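PDB 3DTZ: putative Chlorite dismutase TA0507 from Thermoplasma acidophilum, which is of unknown function but belongs to the chlorite dismutase family, whose members generally bind heme and act as oxidoreductases. Local coordinates for residues M51-E56 with K95-A100; D55-F58 with G63-N66; N66-R71 with L134-Y139; F81-S84 with L90-L93; Y116-Y121 with K126-S131. All coordinates share one frame; numbering follows the deposited sequence. Where two conformers were deposited one is given.

How the interactions relate
Interactions 1, 2 and 4 cluster on one side of the chain's centre, where helices 41-60 and 88-102 lie against strands 64-72 and 79-85. Interactions 1 and 2 share helix 41-60, interactions 1 and 4 share helix 88-102, and interactions 2 and 3 share strand 64-72. The buried contacts, 2 and 4, are aromatic: ring on ring in one, a selenomethionine beside a tyrosine in the other, each with a bridging water. Interactions 1, 3 and 5 are only partly buried. In 1 an arginine reaches across at the outer side of apolar helix packing; 3, farther along strand 64-72, and 5, between two short helices, combine CH-pi packing with water bridges.

Interaction 1. Residues M51-E56 with K95-A100; sequences MRSIDE and KERVQA
Helices 41-60 and 88-102 run almost antiparallel here, their short segments inclined at 173° with axes 10.7 Å apart, and Ile54 and Val98 have the nearest CA atoms, 6.8 Å apart. These two helices pack on the strands of the ferredoxin-like alpha+beta fold of the chlorite dismutase family. An axis separation this wide suits a long side chain, and Arg97 supplies it. Its CG stands anti to the backbone N (chi1 175°) and the chain bends at chi2, which carries the guanidinium across to helix 41-60. There the group lies with one face against the backbone at Ile54 CA and presents its edge to Ser53. With an alanine at Arg97, Ile54 would probably lose the group lying against it, and Ser53 OG its cationic neighbour. Deeper in, branched Ile54 and Val98 meet at about a right angle, their CG2 methyls 4.1 Å apart; beta-branched residues suit this buried side, where Val98 also rests on Phe81 and Ile54 on Phe67. The far side of helix 88-102 faces a second subunit, whose Arg71 forms a salt bridge with Glu96. On the arginine side of the contact, Ser53 OG comes within 2.8 Å of Arg97 NH2.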
# COMPACT_ATOMS: atom_id res chain seq x y z
N MSE D 51 6.81 30.09 -3.19
CA MSE D 51 7.21 29.83 -1.79
C MSE D 51 7.28 31.11 -0.96
O MSE D 51 6.84 31.14 0.20
CB MSE D 51 8.55 29.13 -1.75
CG MSE D 51 8.55 27.76 -2.37
SE MSE D 51 7.65 26.52 -1.10
CE MSE D 51 7.81 24.98 -2.21
N ARG D 52 7.83 32.17 -1.54
CA ARG D 52 7.82 33.47 -0.87
C ARG D 52 6.38 33.90 -0.56
O ARG D 52 6.10 34.37 0.53
CB ARG D 52 8.59 34.50 -1.69
CG ARG D 52 10.10 34.34 -1.56
CD ARG D 52 10.90 35.48 -2.23
NE ARG D 52 10.92 35.33 -3.69
CZ ARG D 52 10.42 36.20 -4.57
NH1 ARG D 52 9.86 37.35 -4.18
NH2 ARG D 52 10.52 35.93 -5.86
N SER D 53 5.48 33.73 -1.51
CA SER D 53 4.08 34.08 -1.30
C SER D 53 3.39 33.27 -0.19
O SER D 53 2.64 33.83 0.61
CB SER D 53 3.29 34.03 -2.60
OG SER D 53 1.96 34.48 -2.37
N ILE D 54 3.64 31.96 -0.14
CA ILE D 54 3.14 31.13 0.96
C ILE D 54 3.62 31.69 2.30
O ILE D 54 2.82 31.90 3.21
CB ILE D 54 3.57 29.63 0.80
CG1 ILE D 54 2.90 29.05 -0.45
CG2 ILE D 54 3.19 28.82 2.05
CD1 ILE D 54 3.23 27.58 -0.72
N ASP D 55 4.90 32.01 2.37
CA ASP D 55 5.48 32.54 3.59
C ASP D 55 4.79 33.85 4.00
O ASP D 55 4.47 34.05 5.17
CB ASP D 55 6.99 32.70 3.40
CG ASP D 55 7.69 33.08 4.66
OD1 ASP D 55 7.77 32.26 5.59
OD2 ASP D 55 8.17 34.21 4.73
N GLU D 56 4.53 34.72 3.01
CA GLU D 56 3.84 35.99 3.23
C GLU D 56 2.40 35.79 3.73
O GLU D 56 1.93 36.58 4.56
CB GLU D 56 3.90 36.88 1.97
CG GLU D 56 2.90 36.53 0.84
CD GLU D 56 3.05 37.41 -0.42
OE1 GLU D 56 4.19 37.82 -0.74
OE2 GLU D 56 2.03 37.67 -1.09
N LYS D 95 -4.28 25.06 5.02
CA LYS D 95 -4.12 23.81 4.24
C LYS D 95 -4.54 24.06 2.78
O LYS D 95 -3.85 23.66 1.84
CB LYS D 95 -4.90 22.65 4.88
CG LYS D 95 -4.85 21.32 4.05
CD LYS D 95 -6.07 21.25 3.11
CE LYS D 95 -6.09 19.93 2.28
NZ LYS D 95 -7.39 19.84 1.56
N GLU D 96 -5.64 24.75 2.58
CA GLU D 96 -6.14 24.99 1.21
C GLU D 96 -5.22 25.92 0.42
O GLU D 96 -5.04 25.73 -0.78
CB GLU D 96 -7.53 25.58 1.24
CG GLU D 96 -8.55 24.52 1.65
CD GLU D 96 -9.90 25.10 1.99
OE1 GLU D 96 -10.01 26.32 2.30
OE2 GLU D 96 -10.84 24.30 1.95
N ARG D 97 -4.64 26.89 1.12
CA ARG D 97 -3.71 27.83 0.52
C ARG D 97 -2.45 27.11 0.01
O ARG D 97 -2.01 27.33 -1.13
CB ARG D 97 -3.31 28.88 1.56
CG ARG D 97 -2.22 29.88 1.09
CD ARG D 97 -2.75 30.83 0.03
NE ARG D 97 -1.75 31.85 -0.31
CZ ARG D 97 -0.71 31.62 -1.11
NH1 ARG D 97 -0.55 30.42 -1.66
NH2 ARG D 97 0.15 32.58 -1.39
N VAL D 98 -1.84 26.32 0.89
CA VAL D 98 -0.66 25.53 0.55
C VAL D 98 -1.02 24.54 -0.60
O VAL D 98 -0.34 24.46 -1.62
CB VAL D 98 -0.07 24.82 1.77
CG1 VAL D 98 1.08 23.87 1.32
CG2 VAL D 98 0.45 25.87 2.79
N GLN D 99 -2.09 23.79 -0.42
CA GLN D 99 -2.52 22.87 -1.48
C GLN D 99 -2.75 23.52 -2.84
O GLN D 99 -2.33 22.97 -3.87
CB GLN D 99 -3.74 22.06 -1.02
CG GLN D 99 -4.09 20.92 -1.96
CD GLN D 99 -3.85 19.55 -1.33
OE1 GLN D 99 -2.73 19.25 -0.87
NE2 GLN D 99 -4.95 18.74 -1.25
N ALA D 100 -3.41 24.69 -2.87
CA ALA D 100 -3.74 25.38 -4.14
C ALA D 100 -2.45 25.80 -4.83
O ALA D 100 -2.36 25.76 -6.06
CB ALA D 100 -4.60 26.60 -3.87

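Interaction 2. Residues D55-F58 with G63-N66; sequences DEFF and GYIN
Phe58 turns the edge of its ring onto the face of Tyr64, a T-shaped pair with centroids 4.8 Å apart and planes at 59°. This is the tight part of the contact. Phe58 CD1 sits over the centre of the tyrosine ring, 3.7 Å from Tyr64 CG, and the tyrosine is brought beneath it by a first torsion that places CG beside its backbone N (chi1 -63°). Phe57 meets the same ring obliquely, its CE2 3.5 Å from Tyr64 OH, and the three residues form an aromatic cluster. Phenylalanine suits the two helical positions because apolar rings can pack against the buried tyrosine without leaving a polar group to satisfy, while tyrosine adds a hydroxyl that bonds Leu90 O. Replacing Tyr64 with an alanine would probably leave the edge of Phe58 without a face to rest on and Leu90 O without this donor. The other side is looser: no direct hydrogen bond joins the backbones, and a single water bridges them, 2.8 Å from both Phe58 O and Tyr64 O. The cluster packs between the end of helix 41-60 and the start of strand 64-72, with Ala94 of helix 88-102 against both Phe58 and Tyr64 and Phe67 stacked on Phe58.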
# COMPACT_ATOMS: atom_id res chain seq x y z
N ASP D 55 4.90 32.01 2.37
CA ASP D 55 5.48 32.54 3.59
C ASP D 55 4.79 33.85 4.00
O ASP D 55 4.47 34.05 5.17
CB ASP D 55 6.99 32.70 3.40
CG ASP D 55 7.69 33.08 4.66
OD1 ASP D 55 7.77 32.26 5.59
OD2 ASP D 55 8.17 34.21 4.73
N GLU D 56 4.53 34.72 3.01
CA GLU D 56 3.84 35.99 3.23
C GLU D 56 2.40 35.79 3.73
O GLU D 56 1.93 36.58 4.56
CB GLU D 56 3.90 36.88 1.97
CG GLU D 56 2.90 36.53 0.84
CD GLU D 56 3.05 37.41 -0.42
OE1 GLU D 56 4.19 37.82 -0.74
OE2 GLU D 56 2.03 37.67 -1.09
N PHE D 57 1.72 34.76 3.23
CA PHE D 57 0.36 34.40 3.68
C PHE D 57 0.33 34.15 5.20
O PHE D 57 -0.54 34.66 5.91
CB PHE D 57 -0.13 33.16 2.93
CG PHE D 57 -1.38 32.54 3.49
CD1 PHE D 57 -2.66 32.97 3.07
CD2 PHE D 57 -1.29 31.49 4.41
CE1 PHE D 57 -3.84 32.40 3.59
CE2 PHE D 57 -2.47 30.90 4.93
CZ PHE D 57 -3.74 31.36 4.51
N PHE D 58 1.29 33.35 5.66
CA PHE D 58 1.39 33.03 7.09
C PHE D 58 1.82 34.26 7.91
O PHE D 58 1.27 34.51 8.97
CB PHE D 58 2.32 31.81 7.31
CG PHE D 58 1.66 30.50 6.94
CD1 PHE D 58 0.80 29.86 7.82
CD2 PHE D 58 1.85 29.95 5.66
CE1 PHE D 58 0.17 28.65 7.44
CE2 PHE D 58 1.23 28.77 5.26
CZ PHE D 58 0.38 28.11 6.15
N GLY D 63 -3.00 35.34 13.56
CA GLY D 63 -3.57 34.08 14.06
C GLY D 63 -2.66 32.87 13.90
O GLY D 63 -2.87 31.85 14.57
N TYR D 64 -1.67 32.95 13.00
CA TYR D 64 -0.69 31.87 12.87
C TYR D 64 0.44 32.08 13.87
O TYR D 64 1.19 33.05 13.77
CB TYR D 64 -0.15 31.71 11.45
CG TYR D 64 -1.26 31.33 10.48
CD1 TYR D 64 -1.91 30.09 10.58
CD2 TYR D 64 -1.65 32.21 9.49
CE1 TYR D 64 -2.93 29.75 9.70
CE2 TYR D 64 -2.67 31.90 8.61
CZ TYR D 64 -3.31 30.67 8.72
OH TYR D 64 -4.34 30.38 7.85
N ILE D 65 0.54 31.15 14.81
CA ILE D 65 1.54 31.20 15.87
C ILE D 65 2.96 30.94 15.33
O ILE D 65 3.92 31.66 15.68
CB ILE D 65 1.15 30.25 17.03
CG1 ILE D 65 -0.20 30.74 17.63
CG2 ILE D 65 2.31 30.14 18.07
CD1 ILE D 65 -0.87 29.78 18.65
N ASN D 66 3.08 29.94 14.44
CA ASN D 66 4.33 29.68 13.75
C ASN D 66 4.07 29.15 12.34
O ASN D 66 2.95 28.68 12.03
CB ASN D 66 5.29 28.76 14.57
CG ASN D 66 4.83 27.31 14.63
OD1 ASN D 66 3.64 27.01 14.54
ND2 ASN D 66 5.79 26.40 14.76
O HOH W 1 1.93 34.84 11.69

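Interaction 3. Residues N66-R71 with L134-Y139; sequences NFHIYR and LPPLRY
Pro136 lies over one face of the His68 imidazole, its CG 3.6 Å from the ring centroid and 25° off the ring normal, a CH-pi contact. CG is displaced toward the rim of the ring on the ND1 and CE1 side, approaching His68 CE1 to 3.4 Å, while CD reaches the same carbon at 3.5 Å. His68 starts toward the loop, and a chi1 of -56°, with CG anti to the carbonyl carbon, turns the imidazole so that one face meets the proline. A proline fits this irregular loop: its rigid ring offers a compact apolar surface to the imidazole. Strand 64-72 belongs to the antiparallel sheet of the chlorite dismutase fold, paired with strands 79-85 and 229-234, and the loop 134-139 crosses beside it on the way into strand 139-147. Two residues along, Tyr70 points to the same side of the strand as His68, as strand alternation requires. A tyrosine fits here, pairing a packing ring with a hydroxyl: Phe140 stacks on the ring, and OH passes Pro136 CB at 4.2 Å. A water lies 2.9 Å from Tyr70 OH, 2.7 Å from Leu137 O and 3.1 Å from Tyr139 O, bridging the tyrosine to the loop.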
# COMPACT_ATOMS: atom_id res chain seq x y z
N ASN D 66 3.08 29.94 14.44
CA ASN D 66 4.33 29.68 13.75
C ASN D 66 4.07 29.15 12.34
O ASN D 66 2.95 28.68 12.03
CB ASN D 66 5.29 28.76 14.57
CG ASN D 66 4.83 27.31 14.63
OD1 ASN D 66 3.64 27.01 14.54
ND2 ASN D 66 5.79 26.40 14.76
N PHE D 67 5.10 29.30 11.51
CA PHE D 67 5.10 28.69 10.17
C PHE D 67 6.56 28.53 9.78
O PHE D 67 7.33 29.51 9.73
CB PHE D 67 4.41 29.58 9.13
CG PHE D 67 4.64 29.11 7.73
CD1 PHE D 67 4.05 27.92 7.30
CD2 PHE D 67 5.51 29.80 6.89
CE1 PHE D 67 4.28 27.43 5.99
CE2 PHE D 67 5.74 29.33 5.57
CZ PHE D 67 5.13 28.16 5.14
N HIS D 68 6.97 27.29 9.54
CA HIS D 68 8.35 27.01 9.14
C HIS D 68 8.35 26.04 7.95
O HIS D 68 7.49 25.18 7.86
CB HIS D 68 9.14 26.41 10.31
CG HIS D 68 9.14 27.26 11.54
ND1 HIS D 68 9.63 28.55 11.55
CD2 HIS D 68 8.73 27.01 12.81
CE1 HIS D 68 9.48 29.07 12.76
NE2 HIS D 68 8.93 28.16 13.54
N ILE D 69 9.35 26.19 7.09
CA ILE D 69 9.52 25.32 5.92
C ILE D 69 10.80 24.50 6.14
O ILE D 69 11.77 25.04 6.67
CB ILE D 69 9.63 26.16 4.60
CG1 ILE D 69 8.44 27.13 4.49
CG2 ILE D 69 9.62 25.19 3.40
CD1 ILE D 69 8.56 28.17 3.39
N TYR D 70 10.81 23.23 5.72
CA TYR D 70 11.99 22.36 5.83
C TYR D 70 12.25 21.63 4.51
O TYR D 70 11.32 21.22 3.82
CB TYR D 70 11.79 21.29 6.90
CG TYR D 70 11.54 21.90 8.24
CD1 TYR D 70 10.24 22.23 8.64
CD2 TYR D 70 12.61 22.20 9.08
CE1 TYR D 70 10.01 22.85 9.88
CE2 TYR D 70 12.40 22.82 10.32
CZ TYR D 70 11.10 23.13 10.71
OH TYR D 70 10.88 23.72 11.92
N ARG D 71 13.54 21.51 4.19
CA ARG D 71 14.01 20.59 3.15
C ARG D 71 13.91 19.19 3.74
O ARG D 71 13.99 19.03 4.96
CB ARG D 71 15.48 20.90 2.83
CG ARG D 71 15.68 22.32 2.24
CD ARG D 71 17.06 22.90 2.57
NE ARG D 71 18.15 22.16 1.91
CZ ARG D 71 19.44 22.40 2.15
NH1 ARG D 71 19.80 23.36 3.02
NH2 ARG D 71 20.37 21.70 1.50
N LEU D 134 9.81 30.90 19.47
CA LEU D 134 11.28 31.01 19.42
C LEU D 134 11.79 30.75 17.99
O LEU D 134 11.17 30.01 17.24
CB LEU D 134 11.93 30.01 20.38
CG LEU D 134 11.64 30.13 21.87
CD1 LEU D 134 12.15 28.90 22.62
CD2 LEU D 134 12.25 31.40 22.47
N PRO D 135 12.93 31.36 17.62
CA PRO D 135 13.46 31.03 16.29
C PRO D 135 13.74 29.53 16.21
O PRO D 135 14.28 28.96 17.18
CB PRO D 135 14.77 31.82 16.23
CG PRO D 135 14.59 32.93 17.21
CD PRO D 135 13.77 32.34 18.33
N PRO D 136 13.33 28.88 15.11
CA PRO D 136 13.41 27.44 15.06
C PRO D 136 14.83 26.90 15.03
O PRO D 136 15.76 27.59 14.58
CB PRO D 136 12.65 27.07 13.76
CG PRO D 136 12.76 28.28 12.92
CD PRO D 136 12.76 29.45 13.88
N LEU D 137 14.99 25.67 15.52
CA LEU D 137 16.26 24.95 15.47
C LEU D 137 16.48 24.41 14.05
O LEU D 137 15.57 24.44 13.22
CB LEU D 137 16.30 23.83 16.51
CG LEU D 137 16.06 24.31 17.95
CD1 LEU D 137 16.39 23.19 18.92
CD2 LEU D 137 16.90 25.57 18.29
N ARG D 138 17.69 23.93 13.77
CA ARG D 138 18.11 23.63 12.42
C ARG D 138 17.37 22.42 11.82
O ARG D 138 17.20 22.35 10.60
CB ARG D 138 19.62 23.37 12.38
CG ARG D 138 20.13 22.76 11.05
CD ARG D 138 21.65 22.61 11.05
NE ARG D 138 22.25 23.93 10.84
CZ ARG D 138 23.11 24.25 9.86
NH1 ARG D 138 23.56 23.35 8.98
NH2 ARG D 138 23.56 25.50 9.79
N TYR D 139 16.95 21.49 12.67
CA TYR D 139 16.26 20.28 12.21
C TYR D 139 14.90 20.09 12.87
O TYR D 139 14.62 20.64 13.94
CB TYR D 139 17.10 19.01 12.47
CG TYR D 139 18.47 19.09 11.90
CD1 TYR D 139 18.69 18.84 10.54
CD2 TYR D 139 19.56 19.42 12.70
CE1 TYR D 139 19.99 18.92 9.99
CE2 TYR D 139 20.84 19.49 12.19
CZ TYR D 139 21.05 19.25 10.84
OH TYR D 139 22.33 19.34 10.35
O HOH W 2 13.14 23.36 13.66

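Interaction 4. Residues F81-S84 with L90-L93; sequences FWYS and LMIL
Met91, present as selenomethionine, lays its terminal methyl and selenium beside the ring of Tyr83, a Met-aromatic contact between strand 79-85 and the following helix 88-102 of the ferredoxin-like alpha+beta fold. CE comes within 3.6 Å of Tyr83 CE1. The selenium lies at the edge of the ring, 5.1 Å from its centroid and 79° off the normal. The two side chains run alongside one another, pointing opposite ways, and bends at chi2 and chi3 fold the Met91 chain back toward the strand; a flexible, unbranched residue is well suited to follow this path. Selenium also passes the backbone at Ser84 C at 4.1 Å. A first torsion of 52°, with CG between the backbone N and the carbonyl carbon, sets the Tyr83 ring here, and neighbours hold it: Phe58 meets the ring, Ala94 and Lys95 touch it from the helix, and Leu29 from strand 25-33. Beyond these, Ser84 OG bonds Asn66 OD1 on the neighbouring strand 64-72, and Tyr73 of a second subunit packs on Met91. The polar end of the tyrosine completes the link through a water, which lies 2.8 Å from Tyr83 OH and donates to Met91 O at 2.7 Å.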
# COMPACT_ATOMS: atom_id res chain seq x y z
N PHE D 81 6.09 21.49 5.54
CA PHE D 81 5.53 22.70 6.14
C PHE D 81 5.03 22.37 7.55
O PHE D 81 4.39 21.34 7.75
CB PHE D 81 4.31 23.18 5.30
CG PHE D 81 4.66 23.60 3.90
CD1 PHE D 81 5.36 24.80 3.69
CD2 PHE D 81 4.33 22.81 2.80
CE1 PHE D 81 5.71 25.22 2.39
CE2 PHE D 81 4.69 23.22 1.48
CZ PHE D 81 5.36 24.43 1.29
N TRP D 82 5.26 23.25 8.50
CA TRP D 82 4.72 23.10 9.85
C TRP D 82 4.11 24.45 10.27
O TRP D 82 4.76 25.47 10.16
CB TRP D 82 5.85 22.71 10.81
CG TRP D 82 5.49 22.68 12.26
CD1 TRP D 82 4.27 22.30 12.82
CD2 TRP D 82 6.35 23.02 13.35
NE1 TRP D 82 4.34 22.41 14.20
CE2 TRP D 82 5.61 22.83 14.56
CE3 TRP D 82 7.69 23.46 13.44
CZ2 TRP D 82 6.16 23.05 15.84
CZ3 TRP D 82 8.25 23.69 14.72
CH2 TRP D 82 7.47 23.51 15.91
N TYR D 83 2.86 24.45 10.73
CA TYR D 83 2.27 25.71 11.23
C TYR D 83 1.25 25.42 12.33
O TYR D 83 0.73 24.28 12.40
CB TYR D 83 1.58 26.51 10.10
CG TYR D 83 0.61 25.71 9.28
CD1 TYR D 83 -0.74 25.61 9.66
CD2 TYR D 83 1.04 24.99 8.16
CE1 TYR D 83 -1.64 24.83 8.88
CE2 TYR D 83 0.18 24.24 7.40
CZ TYR D 83 -1.15 24.16 7.76
OH TYR D 83 -1.97 23.37 6.99
N SER D 84 0.93 26.44 13.12
CA SER D 84 0.07 26.29 14.30
C SER D 84 -0.84 27.51 14.47
O SER D 84 -0.46 28.61 14.11
CB SER D 84 0.92 26.10 15.57
OG SER D 84 2.02 25.23 15.34
N LEU D 90 -8.59 29.11 10.51
CA LEU D 90 -7.28 29.40 9.94
C LEU D 90 -6.54 28.13 9.55
O LEU D 90 -5.74 28.16 8.62
CB LEU D 90 -6.44 30.26 10.89
CG LEU D 90 -6.99 31.69 11.13
CD1 LEU D 90 -5.98 32.44 11.94
CD2 LEU D 90 -7.25 32.41 9.80
N MSE D 91 -6.78 27.02 10.25
CA MSE D 91 -6.06 25.78 9.94
C MSE D 91 -6.52 25.23 8.57
O MSE D 91 -5.70 24.78 7.76
CB MSE D 91 -6.23 24.72 11.06
CG MSE D 91 -5.58 25.13 12.41
SE MSE D 91 -3.67 25.52 12.24
CE MSE D 91 -2.96 23.74 12.05
N ILE D 92 -7.83 25.26 8.32
CA ILE D 92 -8.32 24.74 7.03
C ILE D 92 -7.93 25.72 5.88
O ILE D 92 -7.52 25.29 4.79
CB ILE D 92 -9.83 24.40 7.06
CG1 ILE D 92 -10.29 23.85 5.68
CG2 ILE D 92 -10.69 25.58 7.48
CD1 ILE D 92 -9.58 22.59 5.31
N LEU D 93 -8.00 27.02 6.15
CA LEU D 93 -7.57 28.04 5.16
C LEU D 93 -6.09 27.89 4.76
O LEU D 93 -5.72 28.03 3.57
CB LEU D 93 -7.83 29.45 5.70
CG LEU D 93 -9.29 29.87 5.62
CD1 LEU D 93 -9.51 31.12 6.42
CD2 LEU D 93 -9.73 30.07 4.15
O HOH W 3 -4.25 22.59 8.40

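Interaction 5. Residues Y116-Y121 with K126-S131; sequences YDESPY and KKLEDS
Tyr116, at the end of strand 106-116, receives Leu128 over one face of its ring. Leu128 CD2 lies 3.9 Å from the ring centroid in a CH-pi contact, and the hydroxyl at the far end bonds Ser84 OG, so one residue serves apolar packing and a polar network. Asp117 then prepares the short helix 119-122: its OD1 accepts from Ser119 N at 3.0 Å, a capping bond; in one conformer Ser119 OG also reaches it, from the same face of the carboxylate. Glu118 sets its CG against Leu128 CD1, and extends beyond CG to place OE1 beside two waters. These accept from Leu128 N and Glu129 N, amides in the first turn of helix 128-132, and donate to the carboxylate. Tyr121 makes the broadest contact. With CG beside its backbone N (chi1 -75°), its ring lies under Leu128, whose CA is 4.2 Å from the centroid, while Ser131 CB reaches CE2 at 3.8 Å; the hydroxyl bonds Ser181 O. Its carbonyl closes the connecting loop by accepting from Lys126 N at 2.9 Å, the donor standing above the carbonyl plane. Leucine suits the middle of this pair of short consecutive helices, because its forked end fits among Tyr116, Glu118 and Tyr121. The chemistry implies an apolar centre with a hydrated rim, where the Glu118 carboxylate, acting through water, probably offsets the positive end of the second helix.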
# COMPACT_ATOMS: atom_id res chain seq x y z
N TYR D 116 -1.93 20.48 20.38
CA TYR D 116 -0.83 20.37 21.34
C TYR D 116 -1.33 19.97 22.75
O TYR D 116 -2.31 20.52 23.25
CB TYR D 116 -0.10 21.72 21.48
CG TYR D 116 0.75 22.08 20.29
CD1 TYR D 116 2.02 21.53 20.11
CD2 TYR D 116 0.26 22.99 19.33
CE1 TYR D 116 2.80 21.88 18.96
CE2 TYR D 116 1.02 23.36 18.21
CZ TYR D 116 2.29 22.81 18.04
OH TYR D 116 3.01 23.18 16.93
N ASP D 117 -0.63 19.02 23.39
CA ASP D 117 -0.80 18.76 24.80
C ASP D 117 0.15 19.72 25.53
O ASP D 117 1.37 19.55 25.51
CB ASP D 117 -0.45 17.30 25.11
CG ASP D 117 -0.53 16.98 26.60
OD1 ASP D 117 -0.90 17.86 27.41
OD2 ASP D 117 -0.21 15.81 26.95
N GLU D 118 -0.41 20.75 26.17
CA GLU D 118 0.47 21.75 26.84
C GLU D 118 0.86 21.35 28.26
O GLU D 118 1.63 22.06 28.92
CB GLU D 118 -0.21 23.12 26.86
CG GLU D 118 -0.58 23.60 25.46
CD GLU D 118 -1.30 24.94 25.45
OE1 GLU D 118 -0.86 25.88 26.16
OE2 GLU D 118 -2.31 25.03 24.72
N SER D 119 0.35 20.22 28.76
CA SER D 119 0.59 19.90 30.16
C SER D 119 2.08 19.75 30.56
O SER D 119 2.45 20.21 31.65
CB SER D 119 -0.27 18.72 30.66
OG SER D 119 0.05 17.52 29.98
N PRO D 120 2.95 19.16 29.68
CA PRO D 120 4.39 19.11 30.05
C PRO D 120 5.03 20.48 30.19
O PRO D 120 5.91 20.67 31.03
CB PRO D 120 5.06 18.38 28.86
CG PRO D 120 4.00 17.80 28.09
CD PRO D 120 2.71 18.49 28.39
N TYR D 121 4.56 21.45 29.41
CA TYR D 121 5.06 22.83 29.51
C TYR D 121 4.51 23.48 30.76
O TYR D 121 5.28 24.05 31.57
CB TYR D 121 4.71 23.64 28.22
CG TYR D 121 5.59 23.25 27.06
CD1 TYR D 121 5.32 22.09 26.30
CD2 TYR D 121 6.73 24.00 26.74
CE1 TYR D 121 6.18 21.70 25.24
CE2 TYR D 121 7.57 23.62 25.70
CZ TYR D 121 7.30 22.48 24.97
OH TYR D 121 8.16 22.13 23.97
N LYS D 126 6.21 26.80 31.95
CA LYS D 126 6.51 27.32 30.62
C LYS D 126 5.24 27.38 29.80
O LYS D 126 4.29 26.62 30.04
CB LYS D 126 7.57 26.45 29.92
CG LYS D 126 8.93 26.41 30.66
CD LYS D 126 10.01 25.80 29.77
CE LYS D 126 9.66 24.38 29.39
NZ LYS D 126 10.33 23.95 28.12
N LYS D 127 5.23 28.29 28.82
CA LYS D 127 4.10 28.40 27.88
C LYS D 127 4.51 27.77 26.57
O LYS D 127 5.52 28.14 25.97
CB LYS D 127 3.72 29.89 27.68
CG LYS D 127 3.39 30.59 28.96
CD LYS D 127 3.44 32.11 28.81
CE LYS D 127 3.28 32.80 30.16
NZ LYS D 127 2.98 34.26 30.00
N LEU D 128 3.76 26.75 26.16
CA LEU D 128 4.05 26.06 24.90
C LEU D 128 4.13 27.07 23.75
O LEU D 128 5.02 26.99 22.91
CB LEU D 128 3.03 24.94 24.63
CG LEU D 128 3.35 24.03 23.43
CD1 LEU D 128 2.75 22.63 23.68
CD2 LEU D 128 2.71 24.60 22.17
N GLU D 129 3.22 28.04 23.75
CA GLU D 129 3.20 29.06 22.70
C GLU D 129 4.52 29.83 22.65
O GLU D 129 5.00 30.16 21.56
CB GLU D 129 2.03 30.00 22.92
CG GLU D 129 1.90 31.08 21.84
CD GLU D 129 0.70 31.96 22.03
OE1 GLU D 129 -0.05 31.74 23.00
OE2 GLU D 129 0.52 32.90 21.22
N ASP D 130 5.12 30.12 23.80
CA ASP D 130 6.40 30.83 23.85
C ASP D 130 7.47 30.03 23.11
O ASP D 130 8.28 30.60 22.38
CB ASP D 130 6.86 31.08 25.30
CG ASP D 130 6.14 32.24 25.98
OD1 ASP D 130 5.42 33.02 25.31
OD2 ASP D 130 6.32 32.39 27.23
N SER D 131 7.47 28.71 23.31
CA SER D 131 8.42 27.83 22.63
C SER D 131 8.20 27.88 21.11
O SER D 131 9.16 27.94 20.32
CB SER D 131 8.24 26.39 23.15
OG SER D 131 9.33 25.58 22.79
O HOH W 4 1.44 26.04 27.77
O HOH W 5 0.75 28.10 25.40